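PDB 6EOA: phosphopantothenoylcysteine decarboxylase from Cryptococcus neoformans, which binds FMN and probably decarboxylates phosphopantothenoylcysteine, a step in coenzyme A biosynthesis. Local coordinates for residues A[38-43]-A[134-139]; A[68-73]-A[154-159]. All blocks are in the same frame, centred on the assembly; numbering follows the deposited sequence.

Contact 1 (A[38-43]-A[134-139]); sequences VLITSG and VVIAPC. With FMN (flavin mononucleotide), chain B.
Strand residues 38-41 and 134-136 run side by side in the same direction, their axes 4.7 Å apart at an angle of 20°, and the pairs Val38-Val134, Leu39-Val135 and Ile40-Ile136 set the parallel register. Val135 serves both ways: its N reaches Val38 O at 2.9 Å, and its O accepts Ile40 N at 2.7 Å. Ala137 N then bonds to Ile40 O, just before the cis peptide that precedes Pro138 and turns the chain. Beyond that corner Pro138 O receives Ser42 OG at 2.5 Å, the hydroxyl standing 45° above the carbonyl plane; Pro138 O also takes a weak bond from Ser42 N. A chi1 of 63° puts Ser42 OG between its backbone N and carbonyl carbon, and the same oxygen is hydrogen-bonded to Ser140 N. Ile40 and Val134 cross at an oblique angle on one face, CD1 of Ile40 lying 3.7 Å from CG1 of Val134. On the other face Leu39 CD1 reaches over to Ala137 CB at 4.1 Å. Past the strand end, Gly43 N binds the FMN phosphate at O2P. Helices 141-149 and 155-162 cover the face of Ile40 and Ile136, while strands 63-69 and 169-173 flank the pair in the sheet.

Contact 2 (A[68-73]-A[154-159]); sequences VATKAS and SLATSL. With FMN (flavin mononucleotide), chain B; FMN (flavin mononucleotide), chain C.
Val68 meets the helix beginning at Leu155 with both of its methyls. Val68 CG1 lies 3.7 Å from Ala156 CA and also touches Leu155 CG, both in the first turn. Val68 CG2 approaches Leu159 CD2, one turn further on, at 4.2 Å. The valine's chi1 of 173° carries CG1 away from its backbone N and sends the two branches to different turns of the helix. Two residues later, Thr70 divides its side chain between protein and cofactor: CG2 packs on Ala156 CB at 4.0 Å, and OG1 donates to phosphate oxygen O3P of FMN (chain B) at 2.7 Å. Ala72 adds its CB beside O5' of the same FMN, at 3.4 Å. Behind this first shell, Ser73 N makes weak bonds to Thr70 O and OG1. At the helix start, Ser154 occupies the N-cap position and its OG shares a 2.8 Å hydrogen bond with Thr157 OG1; Leu155 N is hydrogen-bonded to Asp108 OD1. The whole is a strand end packed on a covering helix, with the phosphate bound just past the strand's C-terminal end, as is characteristic of the Rossmann-like flavoprotein fold of the HFCD family.

In the fold
The two contacts show how a parallel sheet can build a cofactor site at its strand ends. Their centres lie 9 Å apart, and they meet where strands 35-41 and 63-69 are neighbours in the sheet, through backbone hydrogen bonds of Leu39 O with Val68 N and of Thr41 N with Val68 O. Along the chain the segments alternate, 38-43, 68-73, 134-139 and 154-159, so the two contacts interlock, each bringing together residues 80 or more positions apart. Contact 1 joins two strands within the sheet; contact 2 sets helix 155-162 against it. Both reach FMN (chain B), which is also hydrogen-bonded to the backbone O of Cys152 of the second subunit, so the site draws on two subunits of the trimer.

Contact 1 (A[38-43]-A[134-139])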
loop_
_atom_site.group_PDB
_atom_site.type_symbol
_atom_site.label_atom_id
_atom_site.label_comp_id
_atom_site.label_asym_id
_atom_site.label_seq_id
_atom_site.Cartn_x
_atom_site.Cartn_y
_atom_site.Cartn_z
ATOM N N VAL A 38 18.288 8.862 13.425
ATOM C CA VAL A 38 17.884 8.324 12.138
ATOM C C VAL A 38 16.956 9.318 11.456
ATOM O O VAL A 38 15.903 9.670 11.990
ATOM C CB VAL A 38 17.182 6.959 12.272
ATOM C CG1 VAL A 38 16.477 6.593 10.973
ATOM C CG2 VAL A 38 18.182 5.885 12.658
ATOM N N LEU A 39 17.357 9.788 10.281
ATOM C CA LEU A 39 16.513 10.683 9.503
ATOM C C LEU A 39 15.722 9.897 8.459
ATOM O O LEU A 39 16.303 9.233 7.603
ATOM C CB LEU A 39 17.352 11.763 8.824
ATOM C CG LEU A 39 16.600 12.682 7.855
ATOM C CD1 LEU A 39 15.654 13.630 8.599
ATOM C CD2 LEU A 39 17.574 13.457 6.977
ATOM N N ILE A 40 14.397 9.955 8.545
ATOM C CA ILE A 40 13.554 9.347 7.525
ATOM C C ILE A 40 13.057 10.428 6.580
ATOM O O ILE A 40 12.423 11.395 7.008
ATOM C CB ILE A 40 12.351 8.593 8.122
ATOM C CG1 ILE A 40 12.819 7.473 9.049
ATOM C CG2 ILE A 40 11.498 7.996 7.010
ATOM C CD1 ILE A 40 11.675 6.689 9.675
ATOM N N THR A 41 13.369 10.274 5.297
ATOM C CA THR A 41 12.928 11.220 4.277
ATOM C C THR A 41 11.898 10.547 3.384
ATOM O O THR A 41 12.086 9.404 2.965
ATOM C CB THR A 41 14.102 11.737 3.420
ATOM O OG1 THR A 41 14.579 10.692 2.563
ATOM C CG2 THR A 41 15.244 12.216 4.312
ATOM N N SER A 42 10.801 11.246 3.107
ATOM C CA SER A 42 9.732 10.682 2.291
ATOM C C SER A 42 9.487 11.528 1.044
ATOM O O SER A 42 10.181 12.517 0.807
ATOM C CB SER A 42 8.446 10.545 3.107
ATOM O OG SER A 42 7.972 11.808 3.538
ATOM N N GLY A 43 8.496 11.131 0.252
ATOM C CA GLY A 43 8.278 11.719 -1.059
ATOM C C GLY A 43 7.635 13.091 -1.099
ATOM O O GLY A 43 6.643 13.299 -1.798
ATOM N N VAL A 134 14.285 9.292 16.155
ATOM C CA VAL A 134 13.862 9.141 14.769
ATOM C C VAL A 134 13.154 10.409 14.314
ATOM O O VAL A 134 12.187 10.845 14.938
ATOM C CB VAL A 134 12.934 7.927 14.578
ATOM C CG1 VAL A 134 12.440 7.860 13.141
ATOM C CG2 VAL A 134 13.659 6.643 14.950
ATOM N N VAL A 135 13.649 11.004 13.235
ATOM C CA VAL A 135 13.057 12.224 12.695
ATOM C C VAL A 135 12.542 11.994 11.276
ATOM O O VAL A 135 13.301 11.636 10.377
ATOM C CB VAL A 135 14.066 13.390 12.694
ATOM C CG1 VAL A 135 13.385 14.688 12.285
ATOM C CG2 VAL A 135 14.707 13.541 14.074
ATOM N N ILE A 136 11.244 12.198 11.084
ATOM C CA ILE A 136 10.645 12.066 9.766
ATOM C C ILE A 136 10.513 13.440 9.122
ATOM O O ILE A 136 9.575 14.182 9.406
ATOM C CB ILE A 136 9.271 11.393 9.836
ATOM C CG1 ILE A 136 9.329 10.158 10.734
ATOM C CG2 ILE A 136 8.806 11.019 8.445
ATOM C CD1 ILE A 136 7.984 9.501 10.941
ATOM N N ALA A 137 11.466 13.773 8.258
ATOM C CA ALA A 137 11.524 15.097 7.652
ATOM C C ALA A 137 12.059 15.017 6.227
ATOM O O ALA A 137 13.251 14.799 6.018
ATOM C CB ALA A 137 12.386 16.028 8.493
ATOM N N PRO A 138 11.178 15.207 5.237
ATOM C CA PRO A 138 9.759 15.519 5.418
ATOM C C PRO A 138 8.895 14.270 5.579
ATOM O O PRO A 138 9.307 13.177 5.191
ATOM C CB PRO A 138 9.409 16.243 4.124
ATOM C CG PRO A 138 10.277 15.573 3.106
ATOM C CD PRO A 138 11.560 15.206 3.811
ATOM N N CYS A 139 7.706 14.439 6.147
ATOM C CA CYS A 139 6.715 13.373 6.166
ATOM C C CYS A 139 5.594 13.697 5.193
ATOM O O CYS A 139 4.845 14.654 5.397
ATOM C CB CYS A 139 6.145 13.171 7.570
ATOM S SG CYS A 139 4.952 11.810 7.681
HETATM N N1 FMN B . 3.282 14.462 -1.325
HETATM C C2 FMN B . 3.303 15.176 -0.143
HETATM O O2 FMN B . 2.682 14.753 0.835
HETATM N N3 FMN B . 4.012 16.362 -0.064
HETATM C C4 FMN B . 4.704 16.839 -1.162
HETATM O O4 FMN B . 5.334 17.893 -1.080
HETATM C C4A FMN B . 4.686 16.119 -2.356
HETATM N N5 FMN B . 5.373 16.581 -3.465
HETATM C C5A FMN B . 5.353 15.857 -4.643
HETATM C C6 FMN B . 6.048 16.316 -5.759
HETATM C C7 FMN B . 6.030 15.589 -6.945
HETATM C C7M FMN B . 6.777 16.089 -8.149
HETATM C C8 FMN B . 5.313 14.397 -7.012
HETATM C C8M FMN B . 5.275 13.596 -8.281
HETATM C C9 FMN B . 4.621 13.939 -5.899
HETATM C C9A FMN B . 4.638 14.665 -4.714
HETATM N N10 FMN B . 3.951 14.203 -3.605
HETATM C C10 FMN B . 3.970 14.926 -2.429
HETATM C "C1'" FMN B . 3.177 12.920 -3.677
HETATM C "C2'" FMN B . 4.020 11.772 -3.134
HETATM O "O2'" FMN B . 5.340 11.829 -3.642
HETATM C "C3'" FMN B . 3.387 10.436 -3.494
HETATM O "O3'" FMN B . 2.181 10.320 -2.772
HETATM C "C4'" FMN B . 4.324 9.286 -3.144
HETATM O "O4'" FMN B . 3.877 8.090 -3.747
HETATM C "C5'" FMN B . 4.394 9.109 -1.634
HETATM O "O5'" FMN B . 5.434 8.215 -1.313
HETATM P P FMN B . 6.065 8.210 0.174
HETATM O O1P FMN B . 5.088 7.538 1.112
HETATM O O2P FMN B . 6.341 9.613 0.670
HETATM O O3P FMN B . 7.357 7.439 0.128
#

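Contact 2 (A[68-73]-A[154-159])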
loop_
_atom_site.group_PDB
_atom_site.type_symbol
_atom_site.label_atom_id
_atom_site.label_comp_id
_atom_site.label_asym_id
_atom_site.label_seq_id
_atom_site.Cartn_x
_atom_site.Cartn_y
_atom_site.Cartn_z
ATOM N N VAL A 68 17.207 7.093 6.212
ATOM C CA VAL A 68 16.305 6.152 5.558
ATOM C C VAL A 68 15.445 6.884 4.541
ATOM O O VAL A 68 14.719 7.816 4.887
ATOM C CB VAL A 68 15.397 5.437 6.568
ATOM C CG1 VAL A 68 14.356 4.584 5.837
ATOM C CG2 VAL A 68 16.234 4.592 7.517
ATOM N N ALA A 69 15.534 6.470 3.283
ATOM C CA ALA A 69 14.796 7.131 2.217
ATOM C C ALA A 69 13.722 6.217 1.650
ATOM O O ALA A 69 13.999 5.084 1.270
ATOM C CB ALA A 69 15.744 7.576 1.113
ATOM N N THR A 70 12.490 6.708 1.607
ATOM C CA THR A 70 11.440 6.009 0.889
ATOM C C THR A 70 11.763 6.117 -0.595
ATOM O O THR A 70 12.569 6.966 -0.991
ATOM C CB THR A 70 10.062 6.593 1.177
ATOM O OG1 THR A 70 9.955 7.895 0.587
ATOM C CG2 THR A 70 9.829 6.699 2.676
ATOM N N LYS A 71 11.160 5.265 -1.416
ATOM C CA LYS A 71 11.491 5.269 -2.838
ATOM C C LYS A 71 11.191 6.627 -3.467
ATOM O O LYS A 71 11.971 7.134 -4.267
ATOM C CB LYS A 71 10.739 4.171 -3.595
ATOM C CG LYS A 71 11.042 4.202 -5.086
ATOM C CD LYS A 71 10.132 3.302 -5.906
ATOM C CE LYS A 71 10.758 3.017 -7.272
ATOM N NZ LYS A 71 9.754 2.554 -8.276
ATOM N N ALA A 72 10.061 7.213 -3.093
ATOM C CA ALA A 72 9.663 8.509 -3.629
ATOM C C ALA A 72 10.657 9.621 -3.269
ATOM O O ALA A 72 10.903 10.516 -4.072
ATOM C CB ALA A 72 8.269 8.872 -3.135
ATOM N N SER A 73 11.229 9.564 -2.068
ATOM C CA SER A 73 12.134 10.617 -1.622
ATOM C C SER A 73 13.433 10.605 -2.415
ATOM O O SER A 73 14.103 11.633 -2.543
ATOM C CB SER A 73 12.441 10.482 -0.130
ATOM O OG SER A 73 13.375 9.446 0.109
ATOM N N SER A 154 7.798 -1.199 3.826
ATOM C CA SER A 154 9.024 -0.548 3.380
ATOM C C SER A 154 9.997 -0.466 4.546
ATOM O O SER A 154 9.616 -0.719 5.687
ATOM C CB SER A 154 8.731 0.848 2.825
ATOM O OG SER A 154 8.278 1.712 3.853
ATOM N N LEU A 155 11.251 -0.122 4.262
ATOM C CA LEU A 155 12.250 0.007 5.317
ATOM C C LEU A 155 11.821 1.043 6.348
ATOM O O LEU A 155 11.889 0.799 7.556
ATOM C CB LEU A 155 13.610 0.385 4.727
ATOM C CG LEU A 155 14.696 0.729 5.751
ATOM C CD1 LEU A 155 14.940 -0.442 6.699
ATOM C CD2 LEU A 155 15.985 1.135 5.049
ATOM N N ALA A 156 11.363 2.190 5.861
ATOM C CA ALA A 156 10.993 3.306 6.725
ATOM C C ALA A 156 9.876 2.938 7.698
ATOM O O ALA A 156 9.945 3.249 8.888
ATOM C CB ALA A 156 10.578 4.499 5.881
ATOM N N THR A 157 8.847 2.271 7.190
ATOM C CA THR A 157 7.675 1.966 8.001
ATOM C C THR A 157 7.888 0.730 8.875
ATOM O O THR A 157 7.290 0.616 9.946
ATOM C CB THR A 157 6.441 1.760 7.121
ATOM O OG1 THR A 157 6.755 0.829 6.082
ATOM C CG2 THR A 157 6.014 3.081 6.484
ATOM N N SER A 158 8.730 -0.195 8.419
ATOM C CA SER A 158 9.114 -1.331 9.250
ATOM C C SER A 158 9.919 -0.851 10.455
ATOM O O SER A 158 9.750 -1.354 11.569
ATOM C CB SER A 158 9.921 -2.355 8.446
ATOM O OG SER A 158 9.072 -3.141 7.629
ATOM N N LEU A 159 10.789 0.128 10.227
ATOM C CA LEU A 159 11.588 0.712 11.300
ATOM C C LEU A 159 10.704 1.368 12.357
ATOM O O LEU A 159 10.858 1.112 13.552
ATOM C CB LEU A 159 12.579 1.735 10.740
ATOM C CG LEU A 159 13.290 2.614 11.773
ATOM C CD1 LEU A 159 14.016 1.765 12.809
ATOM C CD2 LEU A 159 14.254 3.578 11.095
HETATM N N1 FMN B . 3.282 14.462 -1.325
HETATM C C2 FMN B . 3.303 15.176 -0.143
HETATM O O2 FMN B . 2.682 14.753 0.835
HETATM N N3 FMN B . 4.012 16.362 -0.064
HETATM C C4 FMN B . 4.704 16.839 -1.162
HETATM O O4 FMN B . 5.334 17.893 -1.080
HETATM C C4A FMN B . 4.686 16.119 -2.356
HETATM N N5 FMN B . 5.373 16.581 -3.465
HETATM C C5A FMN B . 5.353 15.857 -4.643
HETATM C C6 FMN B . 6.048 16.316 -5.759
HETATM C C7 FMN B . 6.030 15.589 -6.945
HETATM C C7M FMN B . 6.777 16.089 -8.149
HETATM C C8 FMN B . 5.313 14.397 -7.012
HETATM C C8M FMN B . 5.275 13.596 -8.281
HETATM C C9 FMN B . 4.621 13.939 -5.899
HETATM C C9A FMN B . 4.638 14.665 -4.714
HETATM N N10 FMN B . 3.951 14.203 -3.605
HETATM C C10 FMN B . 3.970 14.926 -2.429
HETATM C "C1'" FMN B . 3.177 12.920 -3.677
HETATM C "C2'" FMN B . 4.020 11.772 -3.134
HETATM O "O2'" FMN B . 5.340 11.829 -3.642
HETATM C "C3'" FMN B . 3.387 10.436 -3.494
HETATM O "O3'" FMN B . 2.181 10.320 -2.772
HETATM C "C4'" FMN B . 4.324 9.286 -3.144
HETATM O "O4'" FMN B . 3.877 8.090 -3.747
HETATM C "C5'" FMN B . 4.394 9.109 -1.634
HETATM O "O5'" FMN B . 5.434 8.215 -1.313
HETATM P P FMN B . 6.065 8.210 0.174
HETATM O O1P FMN B . 5.088 7.538 1.112
HETATM O O2P FMN B . 6.341 9.613 0.670
HETATM O O3P FMN B . 7.357 7.439 0.128
HETATM N N1 FMN C . 7.629 -8.518 9.536
HETATM C C2 FMN C . 6.864 -9.202 10.461
HETATM O O2 FMN C . 5.735 -8.795 10.740
HETATM N N3 FMN C . 7.373 -10.334 11.077
HETATM C C4 FMN C . 8.642 -10.787 10.770
HETATM O O4 FMN C . 9.082 -11.796 11.320
HETATM C C4A FMN C . 9.415 -10.100 9.834
HETATM N N5 FMN C . 10.686 -10.540 9.514
HETATM C C5A FMN C . 11.442 -9.855 8.581
HETATM C C6 FMN C . 12.721 -10.298 8.252
HETATM C C7 FMN C . 13.483 -9.609 7.313
HETATM C C7M FMN C . 14.863 -10.089 6.965
HETATM C C8 FMN C . 12.960 -8.474 6.701
HETATM C C8M FMN C . 13.763 -7.712 5.687
HETATM C C9 FMN C . 11.685 -8.032 7.028
HETATM C C9A FMN C . 10.924 -8.718 7.967
HETATM N N10 FMN C . 9.651 -8.278 8.287
HETATM C C10 FMN C . 8.897 -8.962 9.219
HETATM C "C1'" FMN C . 9.089 -7.053 7.629
HETATM C "C2'" FMN C . 8.217 -7.452 6.443
HETATM O "O2'" FMN C . 8.853 -8.443 5.659
HETATM C "C3'" FMN C . 7.909 -6.235 5.583
HETATM O "O3'" FMN C . 7.070 -5.380 6.326
HETATM C "C4'" FMN C . 7.222 -6.653 4.287
HETATM O "O4'" FMN C . 7.213 -5.581 3.370
HETATM C "C5'" FMN C . 5.796 -7.103 4.574
HETATM O "O5'" FMN C . 5.255 -7.708 3.423
HETATM P P FMN C . 3.987 -8.701 3.554
HETATM O O1P FMN C . 2.747 -7.872 3.801
HETATM O O2P FMN C . 4.160 -9.682 4.692
HETATM O O3P FMN C . 3.857 -9.460 2.261
#